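PDB 2Z5L: tylactone synthase starter module and modules 1 & 2 from Streptomyces fradiae, which probably reduces, through its ketoreductase domain, the beta-keto group of the growing polyketide chain with NADPH, setting hydroxyl stereochemistry in tylosin biosynthesis. Local coordinates for residues G266-I271 against L289-G294; L275-A280 against A304-G309; V339-G344 against F386-S391. All coordinates share one frame; numbering follows the deposited sequence.

Interaction 1: residues G266-I271 against L289-G294; sequences GGMGAI and LTSRRG
Gly267 meets the end of strand 286-291 through its backbone: its N-H binds Thr290 O at 3.1 Å, with 152° at the hydrogen. The CA atoms of Gly267 and Leu289 lie only 5.1 Å apart. Gly267 presents no side chain here, and the CB of Leu289 lies directly beside it. A type I turn from Gly266 to Gly269 carries the chain past the strand end, and Gly269 N-caps helix 270-281.

Met268 lies against Ser291 and Arg292. Its CG packs on Ser291 CB at 3.6 Å, and its CB faces Arg292 NH2 at 3.5 Å. With CG beside its own backbone N (chi1 -66°) and bends at the next two torsions, the thioether end runs off toward Ala300 and Leu303 of helix 300-308. Arg292 curls back over its own strand, bent at chi2 and chi3. Ser291 CB sits over the centre of one guanidinium face, while Gly266 CA and Met268 N lie near the guanidinium plane at its edge. Met268 N and Arg292 NH2 are both donors, so their 3.3 Å approach is not a bond. The hydroxyl of Ser291 turns to His316.

One water joins both segments beside the guanidinium. It accepts from Gly266 N at 2.8 Å and bonds Thr290 OG1 at 2.9 Å. A weak, longer bond from Arg292 NH1 also reaches it.

Gly267 and Gly269 fit a GxGxxG pattern of the Rossmann type, in the strand-turn-helix of a beta-alpha-beta unit. In short-chain dehydrogenases this loop and the end of the next strand border the dinucleotide site. Arg292, just beyond that strand, is consistent with a preference for the phosphate of NADPH. The guanidinium would probably make the glycine turn more attractive to an anion.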
ATOM      1  N   GLY A 266      10.375  -5.569  14.962  1.00 24.88           N
ATOM      2  CA  GLY A 266       9.160  -5.368  15.722  1.00 23.47           C
ATOM      3  C   GLY A 266       8.869  -6.632  16.509  1.00 24.09           C
ATOM      4  O   GLY A 266       7.721  -7.042  16.677  1.00 22.54           O
ATOM      5  N   GLY A 267       9.923  -7.267  17.002  1.00 24.04           N
ATOM      6  CA  GLY A 267       9.753  -8.502  17.763  1.00 25.26           C
ATOM      7  C   GLY A 267       9.130  -8.356  19.153  1.00 26.23           C
ATOM      8  O   GLY A 267       8.764  -9.352  19.762  1.00 25.75           O
ATOM      9  N   MET A 268       9.019  -7.138  19.683  1.00 25.14           N
ATOM     10  CA  MET A 268       8.413  -6.986  20.996  1.00 26.15           C
ATOM     11  C   MET A 268       6.960  -6.490  20.846  1.00 27.39           C
ATOM     12  O   MET A 268       6.349  -6.026  21.810  1.00 28.40           O
ATOM     13  CB  MET A 268       9.246  -6.041  21.873  1.00 26.58           C
ATOM     14  CG  MET A 268      10.642  -6.615  22.223  1.00 30.80           C
ATOM     15  SD  MET A 268      10.514  -8.071  23.338  1.00 34.19           S
ATOM     16  CE  MET A 268      10.349  -7.249  24.865  1.00 37.48           C
ATOM     17  N   GLY A 269       6.424  -6.604  19.627  1.00 27.87           N
ATOM     18  CA  GLY A 269       5.054  -6.209  19.324  1.00 27.22           C
ATOM     19  C   GLY A 269       4.148  -7.421  19.434  1.00 23.61           C
ATOM     20  O   GLY A 269       4.635  -8.544  19.581  1.00 25.38           O
ATOM     21  N   ALA A 270       2.836  -7.222  19.357  1.00 25.65           N
ATOM     22  CA  ALA A 270       1.885  -8.337  19.490  1.00 24.99           C
ATOM     23  C   ALA A 270       2.135  -9.447  18.479  1.00 24.48           C
ATOM     24  O   ALA A 270       2.098 -10.627  18.813  1.00 23.90           O
ATOM     25  CB  ALA A 270       0.430  -7.817  19.344  1.00 28.21           C
ATOM     26  N   ILE A 271       2.353  -9.060  17.233  1.00 22.44           N
ATOM     27  CA  ILE A 271       2.627 -10.029  16.194  1.00 23.65           C
ATOM     28  C   ILE A 271       4.042 -10.596  16.413  1.00 22.41           C
ATOM     29  O   ILE A 271       4.234 -11.809  16.481  1.00 22.54           O
ATOM     30  CB  ILE A 271       2.508  -9.362  14.810  1.00 23.46           C
ATOM     31  CG1 ILE A 271       1.027  -9.120  14.500  1.00 29.15           C
ATOM     32  CG2 ILE A 271       3.151 -10.241  13.739  1.00 28.87           C
ATOM     33  CD1 ILE A 271       0.760  -8.293  13.256  1.00 30.08           C
ATOM     34  N   LEU A 289      15.798 -10.637  17.556  1.00 22.76           N
ATOM     35  CA  LEU A 289      14.673  -9.727  17.655  1.00 24.03           C
ATOM     36  C   LEU A 289      15.115  -8.289  17.819  1.00 25.88           C
ATOM     37  O   LEU A 289      15.998  -7.987  18.623  1.00 28.51           O
ATOM     38  CB  LEU A 289      13.799 -10.132  18.845  1.00 23.58           C
ATOM     39  CG  LEU A 289      13.503 -11.625  18.973  1.00 23.43           C
ATOM     40  CD1 LEU A 289      12.823 -11.871  20.310  1.00 27.65           C
ATOM     41  CD2 LEU A 289      12.643 -12.111  17.827  1.00 25.84           C
ATOM     42  N   THR A 290      14.512  -7.392  17.050  1.00 24.59           N
ATOM     43  CA  THR A 290      14.874  -5.995  17.180  1.00 27.07           C
ATOM     44  C   THR A 290      13.667  -5.263  17.701  1.00 27.62           C
ATOM     45  O   THR A 290      12.534  -5.650  17.418  1.00 26.62           O
ATOM     46  CB  THR A 290      15.295  -5.387  15.842  1.00 26.90           C
ATOM     47  OG1 THR A 290      14.131  -5.025  15.098  1.00 31.24           O
ATOM     48  CG2 THR A 290      16.104  -6.405  15.030  1.00 30.87           C
ATOM     49  N   SER A 291      13.918  -4.223  18.487  1.00 27.82           N
ATOM     50  CA  SER A 291      12.855  -3.400  19.053  1.00 32.06           C
ATOM     51  C   SER A 291      13.401  -2.026  19.425  1.00 35.91           C
ATOM     52  O   SER A 291      14.610  -1.843  19.557  1.00 35.01           O
ATOM     53  CB  SER A 291      12.263  -4.066  20.292  1.00 30.42           C
ATOM     54  OG  SER A 291      13.208  -4.140  21.342  1.00 26.52           O
ATOM     55  N   ARG A 292      12.484  -1.078  19.596  1.00 39.81           N
ATOM     56  CA  ARG A 292      12.793   0.301  19.947  1.00 43.93           C
ATOM     57  C   ARG A 292      13.628   0.455  21.216  1.00 45.67           C
ATOM     58  O   ARG A 292      14.562   1.253  21.251  1.00 48.15           O
ATOM     59  CB  ARG A 292      11.483   1.099  20.088  1.00 44.40           C
ATOM     60  CG  ARG A 292      10.310   0.287  20.687  1.00 46.14           C
ATOM     61  CD  ARG A 292       9.375  -0.257  19.601  1.00 44.68           C
ATOM     62  NE  ARG A 292       9.004  -1.659  19.772  1.00 38.07           N
ATOM     63  CZ  ARG A 292       9.295  -2.620  18.899  1.00 39.45           C
ATOM     64  NH1 ARG A 292       9.968  -2.317  17.797  1.00 40.70           N
ATOM     65  NH2 ARG A 292       8.911  -3.881  19.116  1.00 28.36           N
ATOM     66  N   ARG A 293      13.284  -0.302  22.256  1.00 46.47           N
ATOM     67  CA  ARG A 293      13.989  -0.248  23.536  1.00 46.07           C
ATOM     68  C   ARG A 293      15.025  -1.357  23.657  1.00 45.42           C
ATOM     69  O   ARG A 293      15.867  -1.328  24.550  1.00 44.53           O
ATOM     70  CB  ARG A 293      12.998  -0.386  24.705  1.00 48.50           C
ATOM     71  CG  ARG A 293      11.930   0.692  24.791  1.00 48.49           C
ATOM     72  CD  ARG A 293      12.339   1.862  25.673  1.00 50.76           C
ATOM     73  NE  ARG A 293      12.600   1.485  27.066  1.00 53.91           N
ATOM     74  CZ  ARG A 293      13.811   1.440  27.618  1.00 53.67           C
ATOM     75  NH1 ARG A 293      14.880   1.743  26.899  1.00 54.40           N
ATOM     76  NH2 ARG A 293      13.953   1.115  28.898  1.00 53.55           N
ATOM     77  N   GLY A 294      14.956  -2.348  22.774  1.00 43.75           N
ATOM     78  CA  GLY A 294      15.909  -3.439  22.845  1.00 43.69           C
ATOM     79  C   GLY A 294      15.624  -4.345  24.026  1.00 44.23           C
ATOM     80  O   GLY A 294      14.477  -4.408  24.482  1.00 45.61           O
TER
HETATM   81  O   HOH W   1      11.877  -3.194  15.041  1.00 30.01           O

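Interaction 2: residues L275-A280 against A304-G309; sequences LARRLA and AEELRG
Glu306 OE2 is gripped by two nitrogens of one arginine. Arg277 NH1 reaches it at 2.9 Å and Arg277 NH2 at 3.1 Å, forming an end-on salt bridge to a single oxygen. The oxygen lies almost in the guanidinium plane, but the carboxylate is turned 56° from that plane. NH1 arrives on the anti side of OE2, whereas NH2 comes from above the carboxylate plane. Both use the same face of it. The arginine is extended from CG to NE, which carries its charged end across the gap between the helices.

Beneath the salt bridge, Leu307 fills the groove. Its CD2 lies 3.7 Å from Arg277 CG, so the aliphatic base of the arginine covers the methyl. The other branch, CD1, meets Ala276 CB at 4.1 Å. Ala280 CB borders CD2 one helical turn further on. Leu289 of strand 286-291 also touches Leu307, and Leu287 touches both alanines.

The helix segments run nearly parallel, 20° apart, with axes 10.0 Å from each other at closest approach. The salt bridge is a local feature of this pair. Neighbouring helices packed side by side on one face of a parallel sheet are characteristic of the Rossmann fold.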
ATOM      1  N   LEU A 275       4.969 -14.499  16.602  1.00 25.69           N
ATOM      2  CA  LEU A 275       5.720 -15.065  15.488  1.00 24.62           C
ATOM      3  C   LEU A 275       6.924 -15.776  16.070  1.00 22.76           C
ATOM      4  O   LEU A 275       7.209 -16.917  15.728  1.00 23.31           O
ATOM      5  CB  LEU A 275       6.180 -13.936  14.571  1.00 23.79           C
ATOM      6  CG  LEU A 275       6.249 -14.234  13.073  1.00 27.42           C
ATOM      7  CD1 LEU A 275       7.124 -13.161  12.407  1.00 26.94           C
ATOM      8  CD2 LEU A 275       6.788 -15.598  12.797  1.00 26.44           C
ATOM      9  N   ALA A 276       7.623 -15.095  16.971  1.00 24.37           N
ATOM     10  CA  ALA A 276       8.808 -15.677  17.579  1.00 24.49           C
ATOM     11  C   ALA A 276       8.527 -17.004  18.295  1.00 26.23           C
ATOM     12  O   ALA A 276       9.187 -18.001  18.022  1.00 27.18           O
ATOM     13  CB  ALA A 276       9.442 -14.669  18.535  1.00 24.05           C
ATOM     14  N   ARG A 277       7.551 -17.033  19.201  1.00 23.76           N
ATOM     15  CA  ARG A 277       7.239 -18.272  19.899  1.00 25.39           C
ATOM     16  C   ARG A 277       6.931 -19.420  18.944  1.00 26.36           C
ATOM     17  O   ARG A 277       7.299 -20.564  19.194  1.00 27.52           O
ATOM     18  CB  ARG A 277       6.052 -18.071  20.846  1.00 25.65           C
ATOM     19  CG  ARG A 277       6.336 -17.173  22.038  1.00 26.99           C
ATOM     20  CD  ARG A 277       5.076 -16.981  22.898  1.00 25.03           C
ATOM     21  NE  ARG A 277       5.264 -16.081  24.023  1.00 24.13           N
ATOM     22  CZ  ARG A 277       5.794 -16.431  25.194  1.00 26.04           C
ATOM     23  NH1 ARG A 277       6.199 -17.678  25.407  1.00 27.94           N
ATOM     24  NH2 ARG A 277       5.908 -15.532  26.167  1.00 24.14           N
ATOM     25  N   ARG A 278       6.243 -19.118  17.849  1.00 28.36           N
ATOM     26  CA  ARG A 278       5.891 -20.144  16.870  1.00 28.95           C
ATOM     27  C   ARG A 278       7.096 -20.658  16.086  1.00 29.63           C
ATOM     28  O   ARG A 278       7.218 -21.861  15.846  1.00 27.59           O
ATOM     29  CB  ARG A 278       4.836 -19.597  15.906  1.00 30.81           C
ATOM     30  CG  ARG A 278       3.419 -19.624  16.489  1.00 35.49           C
ATOM     31  CD  ARG A 278       2.893 -21.068  16.556  1.00 36.62           C
ATOM     32  NE  ARG A 278       2.751 -21.696  15.238  1.00 37.18           N
ATOM     33  CZ  ARG A 278       1.744 -21.485  14.387  1.00 40.10           C
ATOM     34  NH1 ARG A 278       0.764 -20.647  14.697  1.00 39.77           N
ATOM     35  NH2 ARG A 278       1.699 -22.149  13.237  1.00 39.73           N
ATOM     36  N   LEU A 279       7.970 -19.740  15.683  1.00 29.21           N
ATOM     37  CA  LEU A 279       9.165 -20.097  14.933  1.00 31.70           C
ATOM     38  C   LEU A 279      10.126 -20.900  15.798  1.00 31.83           C
ATOM     39  O   LEU A 279      10.568 -21.990  15.419  1.00 34.97           O
ATOM     40  CB  LEU A 279       9.836 -18.829  14.405  1.00 29.11           C
ATOM     41  CG  LEU A 279       8.914 -18.116  13.405  1.00 30.15           C
ATOM     42  CD1 LEU A 279       9.646 -16.989  12.700  1.00 27.39           C
ATOM     43  CD2 LEU A 279       8.394 -19.159  12.391  1.00 28.99           C
ATOM     44  N   ALA A 280      10.441 -20.350  16.966  1.00 33.28           N
ATOM     45  CA  ALA A 280      11.344 -20.991  17.922  1.00 34.23           C
ATOM     46  C   ALA A 280      10.857 -22.383  18.282  1.00 37.17           C
ATOM     47  O   ALA A 280      11.659 -23.314  18.452  1.00 36.00           O
ATOM     48  CB  ALA A 280      11.440 -20.158  19.171  1.00 31.89           C
ATOM     49  N   ALA A 304      12.632 -13.898  26.136  1.00 24.32           N
ATOM     50  CA  ALA A 304      13.812 -14.574  25.583  1.00 25.23           C
ATOM     51  C   ALA A 304      14.102 -15.896  26.286  1.00 27.00           C
ATOM     52  O   ALA A 304      14.456 -16.878  25.640  1.00 28.49           O
ATOM     53  CB  ALA A 304      15.030 -13.655  25.657  1.00 23.85           C
ATOM     54  N   GLU A 305      13.965 -15.913  27.610  1.00 31.03           N
ATOM     55  CA  GLU A 305      14.183 -17.131  28.389  1.00 32.92           C
ATOM     56  C   GLU A 305      13.215 -18.235  27.960  1.00 31.80           C
ATOM     57  O   GLU A 305      13.616 -19.387  27.790  1.00 32.12           O
ATOM     58  CB  GLU A 305      13.992 -16.867  29.886  1.00 36.02           C
ATOM     59  CG  GLU A 305      15.118 -16.155  30.602  1.00 41.26           C
ATOM     60  CD  GLU A 305      14.813 -16.005  32.095  1.00 45.18           C
ATOM     61  OE1 GLU A 305      14.244 -16.964  32.670  1.00 48.49           O
ATOM     62  OE2 GLU A 305      15.144 -14.950  32.694  1.00 46.15           O
ATOM     63  N   GLU A 306      11.940 -17.905  27.787  1.00 31.24           N
ATOM     64  CA  GLU A 306      10.984 -18.929  27.380  1.00 29.25           C
ATOM     65  C   GLU A 306      11.284 -19.384  25.961  1.00 29.23           C
ATOM     66  O   GLU A 306      11.102 -20.546  25.649  1.00 31.90           O
ATOM     67  CB  GLU A 306       9.557 -18.384  27.483  1.00 30.04           C
ATOM     68  CG  GLU A 306       9.262 -17.820  28.860  1.00 32.23           C
ATOM     69  CD  GLU A 306       7.823 -17.362  29.041  1.00 30.98           C
ATOM     70  OE1 GLU A 306       7.560 -16.719  30.080  1.00 27.32           O
ATOM     71  OE2 GLU A 306       6.986 -17.656  28.157  1.00 31.07           O
ATOM     72  N   LEU A 307      11.768 -18.470  25.118  1.00 27.81           N
ATOM     73  CA  LEU A 307      12.088 -18.801  23.734  1.00 26.87           C
ATOM     74  C   LEU A 307      13.295 -19.752  23.636  1.00 26.09           C
ATOM     75  O   LEU A 307      13.333 -20.631  22.780  1.00 23.17           O
ATOM     76  CB  LEU A 307      12.351 -17.515  22.927  1.00 27.86           C
ATOM     77  CG  LEU A 307      11.215 -16.500  22.720  1.00 27.83           C
ATOM     78  CD1 LEU A 307      11.709 -15.310  21.935  1.00 29.81           C
ATOM     79  CD2 LEU A 307      10.061 -17.159  21.990  1.00 29.72           C
ATOM     80  N   ARG A 308      14.282 -19.569  24.509  1.00 27.34           N
ATOM     81  CA  ARG A 308      15.463 -20.433  24.514  1.00 27.43           C
ATOM     82  C   ARG A 308      15.079 -21.808  25.031  1.00 28.93           C
ATOM     83  O   ARG A 308      15.746 -22.798  24.751  1.00 29.57           O
ATOM     84  CB  ARG A 308      16.542 -19.854  25.408  1.00 25.89           C
ATOM     85  CG  ARG A 308      16.957 -18.487  25.038  1.00 23.52           C
ATOM     86  CD  ARG A 308      17.997 -17.965  26.007  1.00 21.60           C
ATOM     87  NE  ARG A 308      18.421 -16.633  25.558  1.00 24.53           N
ATOM     88  CZ  ARG A 308      18.159 -15.496  26.192  1.00 22.92           C
ATOM     89  NH1 ARG A 308      17.475 -15.517  27.327  1.00 23.26           N
ATOM     90  NH2 ARG A 308      18.566 -14.333  25.682  1.00 23.66           N
ATOM     91  N   GLY A 309      13.983 -21.864  25.782  1.00 31.72           N
ATOM     92  CA  GLY A 309      13.517 -23.129  26.316  1.00 32.68           C
ATOM     93  C   GLY A 309      13.092 -24.069  25.208  1.00 34.00           C
ATOM     94  O   GLY A 309      12.988 -25.277  25.417  1.00 32.76           O
TER

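Interaction 3: residues V339-G344 against F386-S391; sequences VFHTAG and FVLFSS
Phe340 rises from strand 338-341 beside Val387 of the neighbouring strand, and the two side chains point the same way. Its CB meets Leu275 CD1 of helix 270-281. From there, with CG beside its backbone N (chi1 -70°), the ring runs alongside the valine. Phe340 CD1 meets Val387 CB at 3.5 Å and also lies at the edge of the Phe389 ring, 4.1 Å from Phe389 CE1. Phe340 CE1 comes closest, 3.4 Å from Val387 CG2. On the other side of the ring, CE2 meets Leu279 CD1. CZ, at the tip, still reaches Val387 CG2. Met468 of helix 457-470 also packs against this ring.

Thr342 and Phe389 continue the row. The Thr342 methyl CG2 lies over one face of the Phe389 ring, 4.0 Å from the centroid, in a CH-pi contact. The threonine hydroxyl turns away to Thr265 O.

The other face of the sheet carries Val339, Phe386, His341 and Leu388. Leu388 CD2 packs on His341 CB at 3.8 Å. The imidazole itself is held by Thr265 through ND1 and by the carbonyl of Lys366 through NE2, which together fix its rotation.

Three backbone bonds knit the parallel strands. Val387 gives its N-H to Val339 O at 2.8 Å and accepts from His341 N at 2.9 Å, the latter nearly straight at 178°. Phe389 N then binds His341 O at 3.2 Å. This last bond is longer and more bent, as strand 338-341 gives way to a loop.

Adjacent parallel strands with hydrophobic residues on both faces, each face covered by helices, form the centre of a Rossmann fold. This is the fold of the short-chain dehydrogenase/reductase family, to which the ketoreductase belongs.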
ATOM      1  N   VAL A 339      14.019 -13.395   7.095  1.00 23.29           N
ATOM      2  CA  VAL A 339      13.752 -12.086   7.697  1.00 22.69           C
ATOM      3  C   VAL A 339      12.247 -11.853   7.760  1.00 25.74           C
ATOM      4  O   VAL A 339      11.541 -12.099   6.785  1.00 25.85           O
ATOM      5  CB  VAL A 339      14.390 -10.934   6.874  1.00 23.38           C
ATOM      6  CG1 VAL A 339      14.038  -9.585   7.488  1.00 21.43           C
ATOM      7  CG2 VAL A 339      15.892 -11.099   6.830  1.00 20.63           C
ATOM      8  N   PHE A 340      11.754 -11.398   8.910  1.00 25.94           N
ATOM      9  CA  PHE A 340      10.325 -11.107   9.081  1.00 25.18           C
ATOM     10  C   PHE A 340      10.203  -9.658   9.572  1.00 24.57           C
ATOM     11  O   PHE A 340      10.626  -9.324  10.678  1.00 25.74           O
ATOM     12  CB  PHE A 340       9.700 -12.066  10.093  1.00 25.32           C
ATOM     13  CG  PHE A 340       9.576 -13.486   9.591  1.00 27.66           C
ATOM     14  CD1 PHE A 340       8.435 -13.919   8.932  1.00 28.58           C
ATOM     15  CD2 PHE A 340      10.602 -14.395   9.787  1.00 28.48           C
ATOM     16  CE1 PHE A 340       8.315 -15.245   8.493  1.00 28.83           C
ATOM     17  CE2 PHE A 340      10.492 -15.719   9.352  1.00 28.96           C
ATOM     18  CZ  PHE A 340       9.350 -16.141   8.704  1.00 28.88           C
ATOM     19  N   HIS A 341       9.626  -8.800   8.741  1.00 22.67           N
ATOM     20  CA  HIS A 341       9.474  -7.388   9.077  1.00 23.64           C
ATOM     21  C   HIS A 341       8.083  -7.076   9.614  1.00 24.54           C
ATOM     22  O   HIS A 341       7.150  -6.904   8.836  1.00 25.45           O
ATOM     23  CB  HIS A 341       9.745  -6.539   7.833  1.00 22.69           C
ATOM     24  CG  HIS A 341       9.833  -5.069   8.103  1.00 21.82           C
ATOM     25  ND1 HIS A 341      10.640  -4.540   9.085  1.00 25.36           N
ATOM     26  CD2 HIS A 341       9.216  -4.017   7.512  1.00 21.58           C
ATOM     27  CE1 HIS A 341      10.516  -3.223   9.091  1.00 25.61           C
ATOM     28  NE2 HIS A 341       9.657  -2.882   8.148  1.00 27.58           N
ATOM     29  N   THR A 342       7.938  -7.006  10.937  1.00 24.85           N
ATOM     30  CA  THR A 342       6.630  -6.695  11.507  1.00 26.60           C
ATOM     31  C   THR A 342       6.617  -5.271  12.073  1.00 30.37           C
ATOM     32  O   THR A 342       5.574  -4.789  12.504  1.00 31.65           O
ATOM     33  CB  THR A 342       6.192  -7.713  12.615  1.00 23.25           C
ATOM     34  OG1 THR A 342       6.674  -7.283  13.882  1.00 22.58           O
ATOM     35  CG2 THR A 342       6.776  -9.113  12.379  1.00 23.40           C
ATOM     36  N   ALA A 343       7.767  -4.586  12.052  1.00 32.26           N
ATOM     37  CA  ALA A 343       7.839  -3.220  12.593  1.00 34.52           C
ATOM     38  C   ALA A 343       6.915  -2.219  11.901  1.00 35.34           C
ATOM     39  O   ALA A 343       6.663  -2.299  10.700  1.00 34.50           O
ATOM     40  CB  ALA A 343       9.273  -2.697  12.556  1.00 31.39           C
ATOM     41  N   GLY A 344       6.442  -1.250  12.676  1.00 37.56           N
ATOM     42  CA  GLY A 344       5.555  -0.235  12.142  1.00 41.06           C
ATOM     43  C   GLY A 344       4.811   0.459  13.259  1.00 43.78           C
ATOM     44  O   GLY A 344       4.921   0.065  14.425  1.00 44.71           O
ATOM     45  N   PHE A 386      12.097 -13.614   2.880  1.00 37.30           N
ATOM     46  CA  PHE A 386      11.981 -12.181   3.110  1.00 35.21           C
ATOM     47  C   PHE A 386      10.473 -11.901   3.222  1.00 35.21           C
ATOM     48  O   PHE A 386       9.771 -11.740   2.216  1.00 35.04           O
ATOM     49  CB  PHE A 386      12.581 -11.444   1.910  1.00 36.30           C
ATOM     50  CG  PHE A 386      12.967 -10.021   2.185  1.00 35.13           C
ATOM     51  CD1 PHE A 386      14.155  -9.716   2.835  1.00 33.99           C
ATOM     52  CD2 PHE A 386      12.143  -8.978   1.775  1.00 35.34           C
ATOM     53  CE1 PHE A 386      14.520  -8.384   3.067  1.00 32.17           C
ATOM     54  CE2 PHE A 386      12.500  -7.646   2.003  1.00 33.90           C
ATOM     55  CZ  PHE A 386      13.689  -7.349   2.651  1.00 30.53           C
ATOM     56  N   VAL A 387       9.977 -11.846   4.450  1.00 33.76           N
ATOM     57  CA  VAL A 387       8.560 -11.635   4.680  1.00 31.24           C
ATOM     58  C   VAL A 387       8.203 -10.240   5.165  1.00 31.33           C
ATOM     59  O   VAL A 387       8.715  -9.760   6.185  1.00 31.83           O
ATOM     60  CB  VAL A 387       8.044 -12.662   5.698  1.00 32.03           C
ATOM     61  CG1 VAL A 387       6.533 -12.668   5.717  1.00 32.52           C
ATOM     62  CG2 VAL A 387       8.583 -14.031   5.348  1.00 30.08           C
ATOM     63  N   LEU A 388       7.310  -9.587   4.435  1.00 30.35           N
ATOM     64  CA  LEU A 388       6.890  -8.253   4.815  1.00 28.77           C
ATOM     65  C   LEU A 388       5.440  -8.310   5.245  1.00 28.76           C
ATOM     66  O   LEU A 388       4.594  -8.917   4.573  1.00 29.43           O
ATOM     67  CB  LEU A 388       7.076  -7.270   3.651  1.00 26.43           C
ATOM     68  CG  LEU A 388       8.485  -7.180   3.033  1.00 24.90           C
ATOM     69  CD1 LEU A 388       8.454  -6.225   1.867  1.00 24.88           C
ATOM     70  CD2 LEU A 388       9.515  -6.711   4.060  1.00 24.53           C
ATOM     71  N   PHE A 389       5.167  -7.700   6.393  1.00 28.34           N
ATOM     72  CA  PHE A 389       3.812  -7.652   6.945  1.00 26.56           C
ATOM     73  C   PHE A 389       3.151  -6.367   6.492  1.00 26.19           C
ATOM     74  O   PHE A 389       3.405  -5.294   7.031  1.00 23.53           O
ATOM     75  CB  PHE A 389       3.854  -7.707   8.474  1.00 25.33           C
ATOM     76  CG  PHE A 389       4.077  -9.082   9.010  1.00 25.22           C
ATOM     77  CD1 PHE A 389       5.255  -9.764   8.725  1.00 25.08           C
ATOM     78  CD2 PHE A 389       3.111  -9.705   9.788  1.00 24.64           C
ATOM     79  CE1 PHE A 389       5.472 -11.051   9.210  1.00 26.83           C
ATOM     80  CE2 PHE A 389       3.321 -10.991  10.276  1.00 27.49           C
ATOM     81  CZ  PHE A 389       4.509 -11.666   9.985  1.00 26.92           C
ATOM     82  N   SER A 390       2.311  -6.495   5.475  1.00 27.80           N
ATOM     83  CA  SER A 390       1.595  -5.371   4.925  1.00 28.74           C
ATOM     84  C   SER A 390       0.231  -5.301   5.614  1.00 29.20           C
ATOM     85  O   SER A 390      -0.012  -5.977   6.610  1.00 27.33           O
ATOM     86  CB  SER A 390       1.442  -5.553   3.407  1.00 29.58           C
ATOM     87  OG  SER A 390       0.917  -4.394   2.806  1.00 33.58           O
ATOM     88  N   SER A 391      -0.646  -4.474   5.064  1.00 29.67           N
ATOM     89  CA  SER A 391      -1.993  -4.268   5.579  1.00 30.35           C
ATOM     90  C   SER A 391      -2.945  -4.168   4.386  1.00 30.56           C
ATOM     91  O   SER A 391      -2.566  -3.681   3.316  1.00 29.45           O
ATOM     92  CB  SER A 391      -2.051  -2.967   6.387  1.00 29.50           C
ATOM     93  OG  SER A 391      -3.380  -2.693   6.802  1.00 34.11           O
TER

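All three contacts belong to the ketoreductase Rossmann fold. Interaction 3 is the sheet core: backbone bonds and apolar side chains, with no ion pair between its strands. Interaction 1 lies at the C-terminal ends of the strands, where glycines, a water and a guanidinium join the apolar packing. Interaction 2 joins two helices at the periphery, with a buried leucine below and a salt bridge at the surface. Helix 270-281 serves all three. It starts in interaction 1, packs in interaction 2, and lays Ile271 CG2 on Phe389 CE2 of interaction 3. Leu289 CD2 lies near Ala276 CB, linking interactions 1 and 2. Thr342 OG1 lies 3.0 Å from Gly266 O, bringing interactions 1 and 3 together.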